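Local coordinates for iron-regulated outer membrane protein (Neisseria meningitidis, PDB 4B7O) that transports iron across the outer membrane as a TonB-dependent transporter, possibly as siderophore complexes, at residues F137-D140 / P141-K145; V172-Q175 / D176-G180; I526-A529 / D530-A534; K698-G701 / K702-N706. All coordinates share one frame; numbering follows the deposited sequence.

Contact 1: residues F137-D140 / P141-K145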
ATOM      1  N   PHE A 137      -0.681  -6.806  -3.244  1.00 40.75           N
ATOM      2  CA  PHE A 137      -2.103  -6.860  -2.833  1.00 42.24           C
ATOM      3  C   PHE A 137      -2.518  -5.601  -2.051  1.00 47.79           C
ATOM      4  O   PHE A 137      -1.861  -5.246  -1.049  1.00 44.61           O
ATOM      5  CB  PHE A 137      -2.350  -8.107  -1.952  1.00 38.42           C
ATOM      6  CG  PHE A 137      -3.804  -8.477  -1.828  1.00 43.20           C
ATOM      7  CD1 PHE A 137      -4.652  -7.838  -0.878  1.00 42.63           C
ATOM      8  CD2 PHE A 137      -4.358  -9.458  -2.664  1.00 39.99           C
ATOM      9  CE1 PHE A 137      -6.015  -8.164  -0.797  1.00 39.62           C
ATOM     10  CE2 PHE A 137      -5.710  -9.781  -2.579  1.00 38.72           C
ATOM     11  CZ  PHE A 137      -6.542  -9.143  -1.645  1.00 37.79           C
ATOM     12  N   ILE A 138      -3.605  -4.949  -2.480  1.00 40.89           N
ATOM     13  CA  ILE A 138      -4.110  -3.805  -1.766  1.00 39.83           C
ATOM     14  C   ILE A 138      -5.411  -4.111  -1.049  1.00 38.63           C
ATOM     15  O   ILE A 138      -6.371  -4.531  -1.672  1.00 43.01           O
ATOM     16  CB  ILE A 138      -4.378  -2.613  -2.691  1.00 41.94           C
ATOM     17  CG1 ILE A 138      -3.092  -2.190  -3.399  1.00 44.19           C
ATOM     18  CG2 ILE A 138      -4.880  -1.479  -1.825  1.00 44.41           C
ATOM     19  CD1 ILE A 138      -3.250  -1.199  -4.551  1.00 51.55           C
ATOM     20  N   VAL A 139      -5.470  -3.838   0.249  1.00 42.43           N
ATOM     21  CA  VAL A 139      -6.610  -4.263   1.109  1.00 40.68           C
ATOM     22  C   VAL A 139      -7.966  -3.634   0.732  1.00 40.76           C
ATOM     23  O   VAL A 139      -8.035  -2.581   0.111  1.00 41.09           O
ATOM     24  CB  VAL A 139      -6.329  -3.941   2.590  1.00 42.51           C
ATOM     25  CG1 VAL A 139      -6.448  -2.436   2.810  1.00 41.22           C
ATOM     26  CG2 VAL A 139      -7.277  -4.698   3.503  1.00 42.30           C
ATOM     27  N   ASP A 140      -9.042  -4.286   1.119  1.00 37.83           N
ATOM     28  CA  ASP A 140     -10.337  -3.875   0.665  1.00 41.23           C
ATOM     29  C   ASP A 140     -10.922  -2.977   1.765  1.00 39.56           C
ATOM     30  O   ASP A 140     -11.038  -3.378   2.907  1.00 41.22           O
ATOM     31  CB  ASP A 140     -11.157  -5.138   0.410  1.00 43.31           C
ATOM     32  CG  ASP A 140     -12.643  -4.869   0.332  1.00 50.30           C
ATOM     33  OD1 ASP A 140     -13.026  -3.769  -0.118  1.00 49.70           O
ATOM     34  OD2 ASP A 140     -13.441  -5.746   0.769  1.00 49.90           O
ATOM     35  N   PRO A 141     -11.283  -1.752   1.424  1.00 37.75           N
ATOM     36  CA  PRO A 141     -11.803  -0.757   2.372  1.00 33.70           C
ATOM     37  C   PRO A 141     -12.994  -1.190   3.158  1.00 36.49           C
ATOM     38  O   PRO A 141     -13.287  -0.628   4.216  1.00 35.67           O
ATOM     39  CB  PRO A 141     -12.211   0.427   1.471  1.00 33.97           C
ATOM     40  CG  PRO A 141     -12.246  -0.129   0.068  1.00 38.05           C
ATOM     41  CD  PRO A 141     -11.171  -1.204   0.060  1.00 40.25           C
ATOM     42  N   ALA A 142     -13.737  -2.149   2.646  1.00 37.24           N
ATOM     43  CA  ALA A 142     -14.841  -2.669   3.432  1.00 40.42           C
ATOM     44  C   ALA A 142     -14.408  -3.117   4.849  1.00 38.05           C
ATOM     45  O   ALA A 142     -15.136  -3.006   5.800  1.00 38.89           O
ATOM     46  CB  ALA A 142     -15.497  -3.830   2.680  1.00 48.05           C
ATOM     47  N   LEU A 143     -13.202  -3.625   4.969  1.00 36.27           N
ATOM     48  CA  LEU A 143     -12.725  -4.132   6.209  1.00 39.44           C
ATOM     49  C   LEU A 143     -12.181  -3.058   7.180  1.00 40.39           C
ATOM     50  O   LEU A 143     -12.079  -3.288   8.391  1.00 39.96           O
ATOM     51  CB  LEU A 143     -11.613  -5.123   5.879  1.00 47.40           C
ATOM     52  CG  LEU A 143     -12.011  -6.418   5.139  1.00 46.91           C
ATOM     53  CD1 LEU A 143     -10.732  -7.136   4.761  1.00 55.91           C
ATOM     54  CD2 LEU A 143     -12.900  -7.324   5.976  1.00 42.03           C
ATOM     55  N   VAL A 144     -11.822  -1.898   6.656  1.00 36.67           N
ATOM     56  CA  VAL A 144     -11.065  -0.957   7.459  1.00 37.67           C
ATOM     57  C   VAL A 144     -11.941   0.030   8.236  1.00 35.51           C
ATOM     58  O   VAL A 144     -13.061   0.308   7.842  1.00 38.03           O
ATOM     59  CB  VAL A 144      -9.998  -0.249   6.607  1.00 34.40           C
ATOM     60  CG1 VAL A 144      -9.306  -1.275   5.735  1.00 33.56           C
ATOM     61  CG2 VAL A 144     -10.625   0.838   5.757  1.00 35.97           C
ATOM     62  N   LYS A 145     -11.433   0.567   9.335  1.00 37.13           N
ATOM     63  CA  LYS A 145     -12.136   1.644  10.013  1.00 37.52           C
ATOM     64  C   LYS A 145     -11.498   3.013   9.750  1.00 40.34           C
ATOM     65  O   LYS A 145     -12.163   4.036   9.771  1.00 36.41           O
ATOM     66  CB  LYS A 145     -12.246   1.389  11.493  1.00 36.64           C
ATOM     67  CG  LYS A 145     -10.954   1.448  12.261  1.00 41.73           C
ATOM     68  CD  LYS A 145     -11.254   1.791  13.719  1.00 44.86           C
ATOM     69  CE  LYS A 145     -10.212   1.197  14.649  1.00 47.83           C
ATOM     70  NZ  LYS A 145      -9.915   2.097  15.793  1.00 51.08           N
TER
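Asp140 and Pro141 set their side chains at about a right angle, with OD1 of Asp140 3.2 Å from Pro141 CD. The carboxylate lies close to the proline nitrogen because CG of Asp140 stands anti to the backbone N (chi1 163°), which carries both oxygens along the chain that follows. OD1 thereby meets the amide of Ala142, in a weak bond of 3.3 Å to Ala142 N, while OD2 rests against the methyl, 3.4 Å from Ala142 CB, and is held by Ser250 OG of barrel strand 246-259. The backbone closes as well: Leu143 N bonds to Asp140 O at 3.0 Å, the donor tilted 33° from the carbonyl plane. On the apolar side Val139 divides its two methyls, CG1 facing Val144 CG1 at 4.3 Å and CG2 facing Leu143 CD1 at 4.4 Å, so the turn folds back over the valine. Met85 of helix 85-88 packs on Val139 and Pro141. The arrangement resembles an Asx turn, though the side-chain bond that would close it is weak; with a helix-like corner after it, the turn leads into strand 144-150 of the plug domain inside the barrel of a TonB-dependent transporter.

Contact 2: residues V172-Q175 / D176-G180; sequences VDAQ and DLLKG
Val172, just before helix 174-177, meets Leu177 at the helix's far end, their side chains crossing at about a right angle, and the leucine is the one worth tracing outward. Its CB lies beside the backbone, 3.8 Å from Ala174 O. CG comes next: with chi1 at -79° it sits anti to the carbonyl carbon, a setting that swings it back toward the start of the helix, where it lands 3.7 Å from Val172 CG2. CD1 continues along the same methyl, at 3.9 Å from Val172 CG2. The valine presents that methyl because CG2 is anti to its own backbone N. Phe206 and Leu215, from barrel strands 198-209 and 212-223, add to the apolar surroundings of the leucine.

The backbone is wound by two bonds, Leu177 N to Asp173 O at 3.2 Å, lying in the carbonyl plane, and Leu178 N to Ala174 O at 2.8 Å. Asp173 holds the N-cap position, yet its carboxylate makes no capping bond; OD1 instead forms a salt bridge with Lys254 NZ. Asp176 turns its carboxylate back toward the N-cap amide, but this approach of OD2 to Asp173 N is weak and its placing doubtful; with no return bond from Asp173, the pair does not make a capping box. OD1 of Asp176 reaches Lys179 NZ in a long salt bridge of 3.8 Å.

Two carboxylates thus lie near each other, the exact setting of Asp176 being uncertain, at the N-terminal end of a very short helix whose field is probably slight; Lys254 and perhaps Lys179 would probably ease the repulsion between them.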
ATOM      1  N   VAL A 172     -11.913  -2.554  11.138  1.00 31.52           N
ATOM      2  CA  VAL A 172     -13.028  -2.088  11.944  1.00 36.98           C
ATOM      3  C   VAL A 172     -13.219  -2.924  13.226  1.00 38.62           C
ATOM      4  O   VAL A 172     -12.764  -4.069  13.324  1.00 39.17           O
ATOM      5  CB  VAL A 172     -14.313  -1.994  11.068  1.00 38.04           C
ATOM      6  CG1 VAL A 172     -14.514  -3.274  10.313  1.00 34.46           C
ATOM      7  CG2 VAL A 172     -15.532  -1.703  11.922  1.00 46.80           C
ATOM      8  N   ASP A 173     -13.863  -2.305  14.208  1.00 43.10           N
ATOM      9  CA  ASP A 173     -14.086  -2.785  15.573  1.00 39.51           C
ATOM     10  C   ASP A 173     -15.569  -2.659  15.822  1.00 40.88           C
ATOM     11  O   ASP A 173     -16.236  -1.809  15.242  1.00 43.54           O
ATOM     12  CB  ASP A 173     -13.481  -1.756  16.541  1.00 44.45           C
ATOM     13  CG  ASP A 173     -12.115  -2.084  16.928  1.00 54.48           C
ATOM     14  OD1 ASP A 173     -11.503  -2.992  16.316  1.00 68.20           O
ATOM     15  OD2 ASP A 173     -11.635  -1.459  17.876  1.00 67.42           O
ATOM     16  N   ALA A 174     -16.070  -3.416  16.771  1.00 39.65           N
ATOM     17  CA  ALA A 174     -17.456  -3.357  17.145  1.00 37.17           C
ATOM     18  C   ALA A 174     -17.818  -1.947  17.551  1.00 40.59           C
ATOM     19  O   ALA A 174     -18.906  -1.464  17.229  1.00 43.55           O
ATOM     20  CB  ALA A 174     -17.717  -4.344  18.299  1.00 40.19           C
ATOM     21  N   GLN A 175     -16.912  -1.297  18.277  1.00 38.79           N
ATOM     22  CA  GLN A 175     -17.112   0.057  18.799  1.00 38.78           C
ATOM     23  C   GLN A 175     -17.450   1.057  17.659  1.00 39.80           C
ATOM     24  O   GLN A 175     -18.363   1.859  17.786  1.00 41.91           O
ATOM     25  CB  GLN A 175     -15.852   0.478  19.638  1.00 40.29           C
ATOM     26  CG  GLN A 175     -15.857   1.880  20.257  1.00 54.54           C
ATOM     27  CD  GLN A 175     -17.147   2.210  21.031  1.00 69.07           C
ATOM     28  OE1 GLN A 175     -18.059   2.881  20.503  1.00 78.17           O
ATOM     29  NE2 GLN A 175     -17.249   1.710  22.273  1.00 67.75           N
ATOM     30  N   ASP A 176     -16.686   1.036  16.566  1.00 37.89           N
ATOM     31  CA  ASP A 176     -16.994   1.841  15.396  1.00 39.28           C
ATOM     32  C   ASP A 176     -18.322   1.476  14.712  1.00 42.48           C
ATOM     33  O   ASP A 176     -19.037   2.386  14.238  1.00 40.53           O
ATOM     34  CB  ASP A 176     -15.886   1.720  14.395  1.00 41.25           C
ATOM     35  CG  ASP A 176     -14.538   1.902  15.023  1.00 54.95           C
ATOM     36  OD1 ASP A 176     -14.360   2.893  15.805  1.00 55.34           O
ATOM     37  OD2 ASP A 176     -13.652   1.043  14.739  1.00 60.48           O
ATOM     38  N   LEU A 177     -18.681   0.185  14.678  1.00 32.40           N
ATOM     39  CA  LEU A 177     -19.928  -0.168  14.030  1.00 36.62           C
ATOM     40  C   LEU A 177     -21.126   0.198  14.899  1.00 37.05           C
ATOM     41  O   LEU A 177     -22.225   0.472  14.394  1.00 36.85           O
ATOM     42  CB  LEU A 177     -19.964  -1.649  13.625  1.00 40.83           C
ATOM     43  CG  LEU A 177     -19.189  -1.950  12.334  1.00 42.77           C
ATOM     44  CD1 LEU A 177     -19.009  -3.430  12.102  1.00 44.03           C
ATOM     45  CD2 LEU A 177     -19.925  -1.360  11.160  1.00 40.60           C
ATOM     46  N   LEU A 178     -20.899   0.258  16.206  1.00 36.86           N
ATOM     47  CA  LEU A 178     -21.954   0.636  17.149  1.00 40.49           C
ATOM     48  C   LEU A 178     -22.217   2.141  17.212  1.00 44.29           C
ATOM     49  O   LEU A 178     -23.141   2.592  17.899  1.00 48.61           O
ATOM     50  CB  LEU A 178     -21.613   0.117  18.548  1.00 38.20           C
ATOM     51  CG  LEU A 178     -21.702  -1.404  18.705  1.00 40.46           C
ATOM     52  CD1 LEU A 178     -20.954  -1.772  19.962  1.00 39.00           C
ATOM     53  CD2 LEU A 178     -23.126  -1.940  18.742  1.00 35.49           C
ATOM     54  N   LYS A 179     -21.430   2.904  16.460  1.00 46.84           N
ATOM     55  CA  LYS A 179     -21.373   4.352  16.582  1.00 48.34           C
ATOM     56  C   LYS A 179     -22.694   5.046  16.454  1.00 59.10           C
ATOM     57  O   LYS A 179     -22.946   6.021  17.166  1.00 82.42           O
ATOM     58  CB  LYS A 179     -20.445   4.968  15.551  1.00 50.71           C
ATOM     59  CG  LYS A 179     -19.553   6.076  16.083  1.00 49.82           C
ATOM     60  CD  LYS A 179     -18.242   5.553  16.658  1.00 51.26           C
ATOM     61  CE  LYS A 179     -17.091   6.521  16.355  1.00 52.31           C
ATOM     62  NZ  LYS A 179     -15.842   6.155  17.087  1.00 56.78           N
ATOM     63  N   GLY A 180     -23.563   4.626  15.566  1.00 52.53           N
ATOM     64  CA  GLY A 180     -24.759   5.457  15.508  1.00 51.23           C
ATOM     65  C   GLY A 180     -25.909   4.955  16.359  1.00 53.04           C
ATOM     66  O   GLY A 180     -26.973   5.553  16.349  1.00 44.46           O
TER

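Contact 3: residues I526-A529 / D530-A534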
ATOM      1  N   ILE A 526      18.469 -17.742  -8.507  1.00 56.16           N
ATOM      2  CA  ILE A 526      18.460 -16.361  -8.037  1.00 51.37           C
ATOM      3  C   ILE A 526      19.094 -16.345  -6.678  1.00 48.50           C
ATOM      4  O   ILE A 526      18.444 -16.658  -5.661  1.00 49.32           O
ATOM      5  CB  ILE A 526      17.046 -15.802  -7.839  1.00 52.97           C
ATOM      6  CG1 ILE A 526      16.238 -15.807  -9.152  1.00 47.06           C
ATOM      7  CG2 ILE A 526      17.150 -14.437  -7.169  1.00 53.44           C
ATOM      8  CD1 ILE A 526      16.779 -14.944 -10.277  1.00 48.50           C
ATOM      9  N   SER A 527      20.361 -15.954  -6.666  1.00 44.48           N
ATOM     10  CA  SER A 527      21.130 -15.880  -5.436  1.00 52.60           C
ATOM     11  C   SER A 527      21.214 -14.423  -4.850  1.00 56.36           C
ATOM     12  O   SER A 527      20.531 -13.486  -5.294  1.00 54.56           O
ATOM     13  CB  SER A 527      22.519 -16.490  -5.692  1.00 43.01           C
ATOM     14  OG  SER A 527      23.130 -16.889  -4.467  1.00 51.70           O
ATOM     15  N   ILE A 528      22.069 -14.239  -3.860  1.00 54.43           N
ATOM     16  CA  ILE A 528      22.385 -12.911  -3.374  1.00 54.65           C
ATOM     17  C   ILE A 528      23.905 -12.815  -3.263  1.00 56.88           C
ATOM     18  O   ILE A 528      24.540 -13.748  -2.780  1.00 56.16           O
ATOM     19  CB  ILE A 528      21.736 -12.693  -2.016  1.00 53.07           C
ATOM     20  CG1 ILE A 528      21.986 -11.267  -1.503  1.00 52.50           C
ATOM     21  CG2 ILE A 528      22.176 -13.765  -1.041  1.00 49.20           C
ATOM     22  CD1 ILE A 528      21.120 -10.904  -0.312  1.00 47.75           C
ATOM     23  N   ALA A 529      24.478 -11.702  -3.723  1.00 53.37           N
ATOM     24  CA  ALA A 529      25.926 -11.504  -3.704  1.00 50.77           C
ATOM     25  C   ALA A 529      26.474 -11.404  -2.292  1.00 52.00           C
ATOM     26  O   ALA A 529      25.726 -11.187  -1.341  1.00 58.01           O
ATOM     27  CB  ALA A 529      26.290 -10.296  -4.519  1.00 46.56           C
ATOM     28  N   ASP A 530      27.770 -11.621  -2.143  1.00 52.18           N
ATOM     29  CA  ASP A 530      28.426 -11.459  -0.827  1.00 58.12           C
ATOM     30  C   ASP A 530      28.400 -10.018  -0.312  1.00 57.24           C
ATOM     31  O   ASP A 530      28.593  -9.064  -1.082  1.00 53.95           O
ATOM     32  CB  ASP A 530      29.898 -11.920  -0.893  1.00 58.36           C
ATOM     33  CG  ASP A 530      30.069 -13.408  -0.558  1.00 68.06           C
ATOM     34  OD1 ASP A 530      29.429 -13.904   0.424  1.00 61.21           O
ATOM     35  OD2 ASP A 530      30.858 -14.069  -1.287  1.00 67.22           O
ATOM     36  N   GLY A 531      28.221  -9.880   1.001  1.00 61.50           N
ATOM     37  CA  GLY A 531      28.154  -8.570   1.671  1.00 59.06           C
ATOM     38  C   GLY A 531      27.180  -7.528   1.109  1.00 60.89           C
ATOM     39  O   GLY A 531      27.334  -6.348   1.406  1.00 58.98           O
ATOM     40  N   THR A 532      26.189  -7.928   0.299  1.00 56.13           N
ATOM     41  CA  THR A 532      25.224  -6.953  -0.193  1.00 55.37           C
ATOM     42  C   THR A 532      24.376  -6.431   0.973  1.00 51.79           C
ATOM     43  O   THR A 532      23.873  -7.205   1.775  1.00 53.01           O
ATOM     44  CB  THR A 532      24.316  -7.416  -1.366  1.00 59.45           C
ATOM     45  OG1 THR A 532      23.017  -7.780  -0.884  1.00 61.48           O
ATOM     46  CG2 THR A 532      24.912  -8.512  -2.158  1.00 48.09           C
ATOM     47  N   LYS A 533      24.246  -5.109   1.047  1.00 46.95           N
ATOM     48  CA  LYS A 533      23.667  -4.409   2.201  1.00 46.28           C
ATOM     49  C   LYS A 533      22.203  -4.016   1.938  1.00 41.44           C
ATOM     50  O   LYS A 533      21.728  -4.048   0.777  1.00 39.62           O
ATOM     51  CB  LYS A 533      24.442  -3.096   2.465  1.00 56.95           C
ATOM     52  CG  LYS A 533      25.960  -3.102   2.201  1.00 52.77           C
ATOM     53  CD  LYS A 533      26.740  -3.070   3.510  1.00 51.47           C
ATOM     54  CE  LYS A 533      27.867  -4.103   3.508  1.00 65.06           C
ATOM     55  NZ  LYS A 533      28.749  -4.042   2.289  1.00 60.20           N
ATOM     56  N   ALA A 534      21.543  -3.599   3.016  1.00 37.32           N
ATOM     57  CA  ALA A 534      20.243  -2.873   2.978  1.00 39.04           C
ATOM     58  C   ALA A 534      20.313  -1.508   2.311  1.00 40.99           C
ATOM     59  O   ALA A 534      21.306  -0.813   2.416  1.00 50.62           O
ATOM     60  CB  ALA A 534      19.654  -2.717   4.367  1.00 30.23           C
TER
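Thr532 turns its side chain back on Ile528 and on Ala529, the first residue of the turn, setting its hydroxyl over the isoleucine and its methyl over the alanine. OG1 lies 3.7 Å from both Ile528 CG1 and Ile528 CD1, and this buried hydroxyl has no polar partner in the model. CG2 stands 3.3 Å from Ala529 CB and closer still to the alanine carbonyl; with chi1 at 101°, away from the usual staggered values, the placing of these two branches is doubtful. Ile528 reaches the threonine because its CG1 is anti to the backbone N, and the chain then extends without a bend.

The backbone beneath is a type II beta turn from Ala529 to Thr532, with Gly531 at the third position, where phi is positive. No hydrogen bond spans the two segments, but Lys533 curls back to bond its NZ to Gly531 O at 2.8 Å, in the plane of that carbonyl. The turn lies in the long connection between barrel strands 498-509 and 535-547, just before the latter, consistent with an extracellular loop.

Farther out, short strand 525-528 runs parallel to strand 578-600, and the pairing carries on to Ala529, whose backbone bonds to Ala581. Val471 and Val479, from strands 458-472 and 478-493, pack on Ile528, and Lys477 NZ bonds to its carbonyl oxygen.

Contact 4: residues K698-G701 / K702-N706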
ATOM      1  N   LYS A 698     -29.013  10.903   4.043  1.00 40.69           N
ATOM      2  CA  LYS A 698     -29.338  10.197   5.274  1.00 38.06           C
ATOM      3  C   LYS A 698     -30.820  10.407   5.550  1.00 42.55           C
ATOM      4  O   LYS A 698     -31.214  11.442   6.074  1.00 43.05           O
ATOM      5  CB  LYS A 698     -28.567  10.796   6.453  1.00 38.10           C
ATOM      6  CG  LYS A 698     -27.130  11.174   6.154  1.00 39.10           C
ATOM      7  CD  LYS A 698     -26.312  11.079   7.412  1.00 38.44           C
ATOM      8  CE  LYS A 698     -25.002  11.809   7.288  1.00 40.06           C
ATOM      9  NZ  LYS A 698     -23.887  10.873   6.893  1.00 45.05           N
ATOM     10  N   PRO A 699     -31.654   9.429   5.195  1.00 46.27           N
ATOM     11  CA  PRO A 699     -33.094   9.630   5.340  1.00 46.25           C
ATOM     12  C   PRO A 699     -33.505   9.749   6.791  1.00 46.01           C
ATOM     13  O   PRO A 699     -34.490  10.437   7.076  1.00 47.92           O
ATOM     14  CB  PRO A 699     -33.693   8.360   4.706  1.00 41.68           C
ATOM     15  CG  PRO A 699     -32.670   7.973   3.700  1.00 43.40           C
ATOM     16  CD  PRO A 699     -31.357   8.223   4.413  1.00 43.75           C
ATOM     17  N   LEU A 700     -32.752   9.110   7.689  1.00 41.48           N
ATOM     18  CA  LEU A 700     -33.098   9.131   9.114  1.00 45.47           C
ATOM     19  C   LEU A 700     -32.496  10.332   9.795  1.00 44.87           C
ATOM     20  O   LEU A 700     -32.634  10.489  10.988  1.00 44.39           O
ATOM     21  CB  LEU A 700     -32.679   7.826   9.827  1.00 42.74           C
ATOM     22  CG  LEU A 700     -33.296   6.564   9.179  1.00 45.77           C
ATOM     23  CD1 LEU A 700     -32.892   5.209   9.769  1.00 42.70           C
ATOM     24  CD2 LEU A 700     -34.814   6.676   9.173  1.00 46.15           C
ATOM     25  N   GLY A 701     -31.814  11.183   9.040  1.00 45.82           N
ATOM     26  CA  GLY A 701     -31.039  12.248   9.678  1.00 48.01           C
ATOM     27  C   GLY A 701     -29.804  11.836  10.513  1.00 49.62           C
ATOM     28  O   GLY A 701     -29.071  12.682  11.012  1.00 45.63           O
ATOM     29  N   LYS A 702     -29.554  10.541  10.661  1.00 47.94           N
ATOM     30  CA  LYS A 702     -28.412  10.130  11.424  1.00 48.12           C
ATOM     31  C   LYS A 702     -27.495   9.182  10.626  1.00 48.10           C
ATOM     32  O   LYS A 702     -27.760   8.880   9.475  1.00 53.37           O
ATOM     33  CB  LYS A 702     -28.893   9.541  12.732  1.00 49.96           C
ATOM     34  CG  LYS A 702     -29.904   8.444  12.542  1.00 54.95           C
ATOM     35  CD  LYS A 702     -30.028   7.569  13.784  1.00 57.84           C
ATOM     36  CE  LYS A 702     -31.165   8.016  14.675  1.00 58.90           C
ATOM     37  NZ  LYS A 702     -30.628   8.791  15.818  1.00 66.76           N
ATOM     38  N   ASP A 703     -26.395   8.735  11.210  1.00 44.37           N
ATOM     39  CA  ASP A 703     -25.421   7.959  10.432  1.00 42.04           C
ATOM     40  C   ASP A 703     -25.773   6.497  10.328  1.00 42.75           C
ATOM     41  O   ASP A 703     -24.926   5.687  10.035  1.00 41.77           O
ATOM     42  CB  ASP A 703     -24.027   8.113  11.027  1.00 41.86           C
ATOM     43  CG  ASP A 703     -23.515   9.553  10.948  1.00 47.52           C
ATOM     44  OD1 ASP A 703     -24.003  10.363  10.118  1.00 46.62           O
ATOM     45  OD2 ASP A 703     -22.605   9.890  11.731  1.00 51.81           O
ATOM     46  N   THR A 704     -27.027   6.140  10.546  1.00 43.29           N
ATOM     47  CA  THR A 704     -27.366   4.732  10.536  1.00 43.20           C
ATOM     48  C   THR A 704     -27.880   4.298   9.178  1.00 43.66           C
ATOM     49  O   THR A 704     -27.971   3.097   8.885  1.00 43.66           O
ATOM     50  CB  THR A 704     -28.423   4.392  11.586  1.00 43.83           C
ATOM     51  OG1 THR A 704     -29.352   5.467  11.645  1.00 43.75           O
ATOM     52  CG2 THR A 704     -27.774   4.233  12.928  1.00 45.23           C
ATOM     53  N   LEU A 705     -28.258   5.257   8.357  1.00 41.63           N
ATOM     54  CA  LEU A 705     -28.694   4.919   7.045  1.00 40.76           C
ATOM     55  C   LEU A 705     -28.127   5.943   6.099  1.00 42.47           C
ATOM     56  O   LEU A 705     -28.459   7.137   6.186  1.00 40.65           O
ATOM     57  CB  LEU A 705     -30.232   4.836   6.999  1.00 46.03           C
ATOM     58  CG  LEU A 705     -30.907   4.714   5.620  1.00 47.17           C
ATOM     59  CD1 LEU A 705     -30.592   3.381   4.933  1.00 41.52           C
ATOM     60  CD2 LEU A 705     -32.410   4.892   5.793  1.00 47.25           C
ATOM     61  N   ASN A 706     -27.215   5.490   5.243  1.00 41.21           N
ATOM     62  CA  ASN A 706     -26.760   6.304   4.106  1.00 38.79           C
ATOM     63  C   ASN A 706     -27.251   5.790   2.753  1.00 41.34           C
ATOM     64  O   ASN A 706     -27.211   4.566   2.461  1.00 38.22           O
ATOM     65  CB  ASN A 706     -25.248   6.312   4.046  1.00 41.78           C
ATOM     66  CG  ASN A 706     -24.630   6.952   5.259  1.00 43.24           C
ATOM     67  OD1 ASN A 706     -24.791   8.144   5.491  1.00 41.73           O
ATOM     68  ND2 ASN A 706     -23.883   6.178   6.009  1.00 41.98           N
TER
HETATM   69  O   HOH W   1     -22.109   8.491   7.803  1.00 48.31           O
HETATM   70  O   HOH W   2     -30.189   8.355   7.765  1.00 40.50           O
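Charge and polar contacts centre on Lys698, whose side chain runs alongside Asn706, the two pointing the same way. A bend at chi4 (-96°) delivers NZ to Asn706 OD1 at 3.2 Å, in the plane of the amide carbonyl. The same ammonium forms a salt bridge with Asp703 OD1 at 3.3 Å, weak as a hydrogen bond, and another with Glu79 OE2, so two carboxylates share its charge. Asn696 ND2 also bonds to Asn706 OD1, helping to fix the amide.

Backbone bonds shape the loop. Lys698 to Gly701 form a type I beta turn, closed by Gly701 N to Lys698 O at 3.0 Å, within the hairpin connection that joins barrel strands 684-697 and 705-712; its shortness is consistent with the periplasmic turns of this family. A CA-H...O contact, 3.3 Å from Lys698 CA to Leu705 O, brings the two sides of the loop together. One water accepts from Leu700 N at 2.7 Å and donates to Lys702 O and Leu705 O, bridging the loop's two arms.

Apolar packing covers another side. Leu705 crosses both neighbours at about right angles: its CD2 touches the proline ring, 3.7 Å from Pro699 CG, while its CB meets the leucine branch at 3.9 Å from Leu700 CD1. Val741 and Tyr743 of strand 736-744 pack against Leu705 from the adjoining strand.

Three of the four sites form a chain of neighbours, whereas contact 3 stands apart. Contacts 1 and 2, centres 16 Å apart, are tied by a probable hydrogen bond of 2.8 Å from Val172 N to Leu143 O and by packing of Lys145 against Val172. Contact 2 in turn meets contact 4, centres 15 Å apart, where Gly180 O lies 3.8 Å from Thr704 CG2. Thus the plug turn of 137-145, the segment 172-180 around helix 174-177 and the barrel hairpin of 698-706 follow one another in space. Contact 3 lies across the chain's centre from contacts 2 and 4, its centre about 47 Å and 57 Å from theirs. The structure is the apoprotein, without bound iron.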